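Abbfa_003403 (Acinetobacter baumannii, PDB 4ZXH) is a four-domain nonribosomal peptide synthetase that probably activates an amino acid, loads it onto its phosphopantetheine arm, condenses it and releases the product. Local coordinates at residues 560-565 with 666-671. Numbering follows the deposited sequence.
Sequences PLDPNF and ITTYAF
D562 and T668 join two loops of the adenylation domain through the one hydrogen bond that passes between 560-565 and 666-671. D562 CB lies over the centre of the F565 ring, 3.6 Å above its plane, and it also faces A670 CB. From there CG stands anti to the backbone N (chi1 -171°), which carries the carboxylate across to the other loop. At its end the two oxygens divide the work. OD1 stays at home, accepting from N564 N above the carboxylate plane in an Asx turn; OD2 takes the hydroxyl of T668 at 2.6 Å from OG1, on its anti side and 20° out of the plane. OG1 in turn accepts from A670 N, an ST turn, so each polar side chain bridges to its partner while bracing the type I turn that it begins: D562 to F565 on one side, T668 to F671 on the other.

The A670 methyl sits between P560 and F565, its CB 3.8 Å from both P560 CB and F565 CE2. P560 packs its CB against A670 CA and brings CG to 3.4 Å from Y669 O. The Y669 ring, with CG between the backbone N and carbonyl carbon (chi1 62°), reaches back along 560-562, its CD1 3.7 Å from P560 CB. Its OH passes beside D562 CA to hydrogen-bond with the backbone at L536 and L538, fixing the ring's far end. L561 turns the other way, onto helix 567-577.

Strand 557-560 of a four-stranded parallel sheet ends at P560, and strand 662-665 of a larger mixed sheet runs into 666-671; a helix follows each loop. The contact thus joins the C-terminal ends of strands from two sheets of the large N-terminal part of an ANL-family adenylation domain.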
ATOM      1  N   PRO A 560     -29.302 -23.706  25.087  1.00 34.50           N
ATOM      2  CA  PRO A 560     -30.011 -23.179  23.913  1.00 32.96           C
ATOM      3  C   PRO A 560     -29.985 -24.117  22.708  1.00 35.10           C
ATOM      4  O   PRO A 560     -28.917 -24.418  22.178  1.00 44.62           O
ATOM      5  CB  PRO A 560     -29.254 -21.886  23.599  1.00 27.76           C
ATOM      6  CG  PRO A 560     -28.621 -21.501  24.873  1.00 27.42           C
ATOM      7  CD  PRO A 560     -28.235 -22.796  25.529  1.00 27.90           C
ATOM      8  N   LEU A 561     -31.160 -24.567  22.282  1.00 33.55           N
ATOM      9  CA  LEU A 561     -31.292 -25.299  21.030  1.00 32.71           C
ATOM     10  C   LEU A 561     -32.176 -24.507  20.069  1.00 38.02           C
ATOM     11  O   LEU A 561     -33.383 -24.723  19.991  1.00 42.31           O
ATOM     12  CB  LEU A 561     -31.865 -26.689  21.279  1.00 29.34           C
ATOM     13  CG  LEU A 561     -31.037 -27.520  22.255  1.00 27.61           C
ATOM     14  CD1 LEU A 561     -31.887 -28.551  22.926  1.00 24.06           C
ATOM     15  CD2 LEU A 561     -29.881 -28.168  21.527  1.00 31.15           C
ATOM     16  N   ASP A 562     -31.571 -23.552  19.372  1.00 36.12           N
ATOM     17  CA  ASP A 562     -32.309 -22.719  18.437  1.00 37.50           C
ATOM     18  C   ASP A 562     -32.817 -23.606  17.312  1.00 38.72           C
ATOM     19  O   ASP A 562     -32.017 -24.244  16.623  1.00 43.28           O
ATOM     20  CB  ASP A 562     -31.414 -21.595  17.907  1.00 38.48           C
ATOM     21  CG  ASP A 562     -32.173 -20.559  17.094  1.00 44.89           C
ATOM     22  OD1 ASP A 562     -33.231 -20.878  16.499  1.00 48.66           O
ATOM     23  OD2 ASP A 562     -31.695 -19.408  17.044  1.00 43.04           O
ATOM     24  N   PRO A 563     -34.149 -23.658  17.128  1.00 36.28           N
ATOM     25  CA  PRO A 563     -34.791 -24.589  16.182  1.00 34.51           C
ATOM     26  C   PRO A 563     -34.551 -24.257  14.710  1.00 45.11           C
ATOM     27  O   PRO A 563     -34.886 -25.079  13.849  1.00 54.25           O
ATOM     28  CB  PRO A 563     -36.279 -24.463  16.518  1.00 29.82           C
ATOM     29  CG  PRO A 563     -36.421 -23.117  17.127  1.00 30.60           C
ATOM     30  CD  PRO A 563     -35.139 -22.886  17.896  1.00 31.44           C
ATOM     31  N   ASN A 564     -33.983 -23.090  14.413  1.00 42.20           N
ATOM     32  CA  ASN A 564     -33.654 -22.761  13.027  1.00 44.25           C
ATOM     33  C   ASN A 564     -32.281 -23.265  12.626  1.00 41.45           C
ATOM     34  O   ASN A 564     -31.976 -23.352  11.433  1.00 48.53           O
ATOM     35  CB  ASN A 564     -33.775 -21.257  12.794  1.00 49.62           C
ATOM     36  CG  ASN A 564     -35.142 -20.726  13.181  1.00 66.31           C
ATOM     37  OD1 ASN A 564     -35.270 -19.901  14.083  1.00 76.58           O
ATOM     38  ND2 ASN A 564     -36.173 -21.176  12.473  1.00 73.49           N
ATOM     39  N   PHE A 565     -31.478 -23.639  13.621  1.00 36.04           N
ATOM     40  CA  PHE A 565     -30.151 -24.204  13.376  1.00 42.58           C
ATOM     41  C   PHE A 565     -30.284 -25.569  12.677  1.00 50.71           C
ATOM     42  O   PHE A 565     -31.339 -26.203  12.746  1.00 48.62           O
ATOM     43  CB  PHE A 565     -29.362 -24.330  14.691  1.00 41.50           C
ATOM     44  CG  PHE A 565     -28.887 -23.003  15.265  1.00 36.29           C
ATOM     45  CD1 PHE A 565     -29.423 -21.795  14.833  1.00 35.12           C
ATOM     46  CD2 PHE A 565     -27.884 -22.974  16.226  1.00 30.19           C
ATOM     47  CE1 PHE A 565     -28.986 -20.591  15.357  1.00 34.42           C
ATOM     48  CE2 PHE A 565     -27.435 -21.779  16.763  1.00 23.20           C
ATOM     49  CZ  PHE A 565     -27.988 -20.584  16.327  1.00 42.05           C
ATOM     50  N   ILE A 666     -33.125  -8.840  19.170  1.00 44.30           N
ATOM     51  CA  ILE A 666     -33.096  -9.477  17.851  1.00 44.49           C
ATOM     52  C   ILE A 666     -32.173 -10.679  17.790  1.00 39.41           C
ATOM     53  O   ILE A 666     -32.210 -11.440  16.837  1.00 42.88           O
ATOM     54  CB  ILE A 666     -32.635  -8.503  16.765  1.00 37.66           C
ATOM     55  CG1 ILE A 666     -31.179  -8.138  16.990  1.00 38.57           C
ATOM     56  CG2 ILE A 666     -33.457  -7.236  16.800  1.00 33.75           C
ATOM     57  CD1 ILE A 666     -30.725  -7.051  16.074  1.00 47.80           C
ATOM     58  N   THR A 667     -31.325 -10.829  18.796  1.00 37.03           N
ATOM     59  CA  THR A 667     -30.291 -11.850  18.761  1.00 33.56           C
ATOM     60  C   THR A 667     -30.811 -13.190  19.255  1.00 34.15           C
ATOM     61  O   THR A 667     -31.454 -13.258  20.313  1.00 37.33           O
ATOM     62  CB  THR A 667     -29.095 -11.426  19.617  1.00 30.10           C
ATOM     63  OG1 THR A 667     -28.700 -10.100  19.251  1.00 38.91           O
ATOM     64  CG2 THR A 667     -27.924 -12.369  19.440  1.00 23.07           C
ATOM     65  N   THR A 668     -30.524 -14.247  18.494  1.00 26.28           N
ATOM     66  CA  THR A 668     -30.797 -15.609  18.939  1.00 32.42           C
ATOM     67  C   THR A 668     -30.333 -15.867  20.377  1.00 35.56           C
ATOM     68  O   THR A 668     -29.272 -15.402  20.799  1.00 42.44           O
ATOM     69  CB  THR A 668     -30.135 -16.657  18.027  1.00 32.43           C
ATOM     70  OG1 THR A 668     -30.238 -17.944  18.652  1.00 43.23           O
ATOM     71  CG2 THR A 668     -28.686 -16.350  17.811  1.00 22.65           C
ATOM     72  N   TYR A 669     -31.128 -16.613  21.132  1.00 31.00           N
ATOM     73  CA  TYR A 669     -30.775 -16.891  22.519  1.00 30.07           C
ATOM     74  C   TYR A 669     -29.713 -17.977  22.580  1.00 30.11           C
ATOM     75  O   TYR A 669     -29.232 -18.331  23.657  1.00 37.04           O
ATOM     76  CB  TYR A 669     -31.999 -17.295  23.333  1.00 30.08           C
ATOM     77  CG  TYR A 669     -32.656 -18.567  22.851  1.00 36.65           C
ATOM     78  CD1 TYR A 669     -32.342 -19.794  23.424  1.00 34.62           C
ATOM     79  CD2 TYR A 669     -33.606 -18.542  21.830  1.00 30.46           C
ATOM     80  CE1 TYR A 669     -32.955 -20.967  22.985  1.00 31.62           C
ATOM     81  CE2 TYR A 669     -34.209 -19.706  21.388  1.00 29.47           C
ATOM     82  CZ  TYR A 669     -33.879 -20.915  21.968  1.00 26.23           C
ATOM     83  OH  TYR A 669     -34.485 -22.066  21.529  1.00 25.03           O
ATOM     84  N   ALA A 670     -29.339 -18.492  21.415  1.00 27.86           N
ATOM     85  CA  ALA A 670     -28.219 -19.419  21.323  1.00 29.16           C
ATOM     86  C   ALA A 670     -26.915 -18.665  21.135  1.00 28.87           C
ATOM     87  O   ALA A 670     -25.890 -19.264  20.836  1.00 33.87           O
ATOM     88  CB  ALA A 670     -28.427 -20.376  20.207  1.00 21.30           C
ATOM     89  N   PHE A 671     -26.981 -17.346  21.296  1.00 31.25           N
ATOM     90  CA  PHE A 671     -25.816 -16.462  21.320  1.00 29.82           C
ATOM     91  C   PHE A 671     -25.873 -15.711  22.647  1.00 29.76           C
ATOM     92  O   PHE A 671     -26.899 -15.127  22.982  1.00 20.82           O
ATOM     93  CB  PHE A 671     -25.844 -15.503  20.132  1.00 28.48           C
ATOM     94  CG  PHE A 671     -24.573 -14.756  19.919  1.00 27.12           C
ATOM     95  CD1 PHE A 671     -23.392 -15.164  20.542  1.00 28.16           C
ATOM     96  CD2 PHE A 671     -24.549 -13.628  19.093  1.00 25.30           C
ATOM     97  CE1 PHE A 671     -22.207 -14.465  20.344  1.00 21.22           C
ATOM     98  CE2 PHE A 671     -23.363 -12.914  18.884  1.00 22.12           C
ATOM     99  CZ  PHE A 671     -22.191 -13.334  19.511  1.00 21.78           C
TER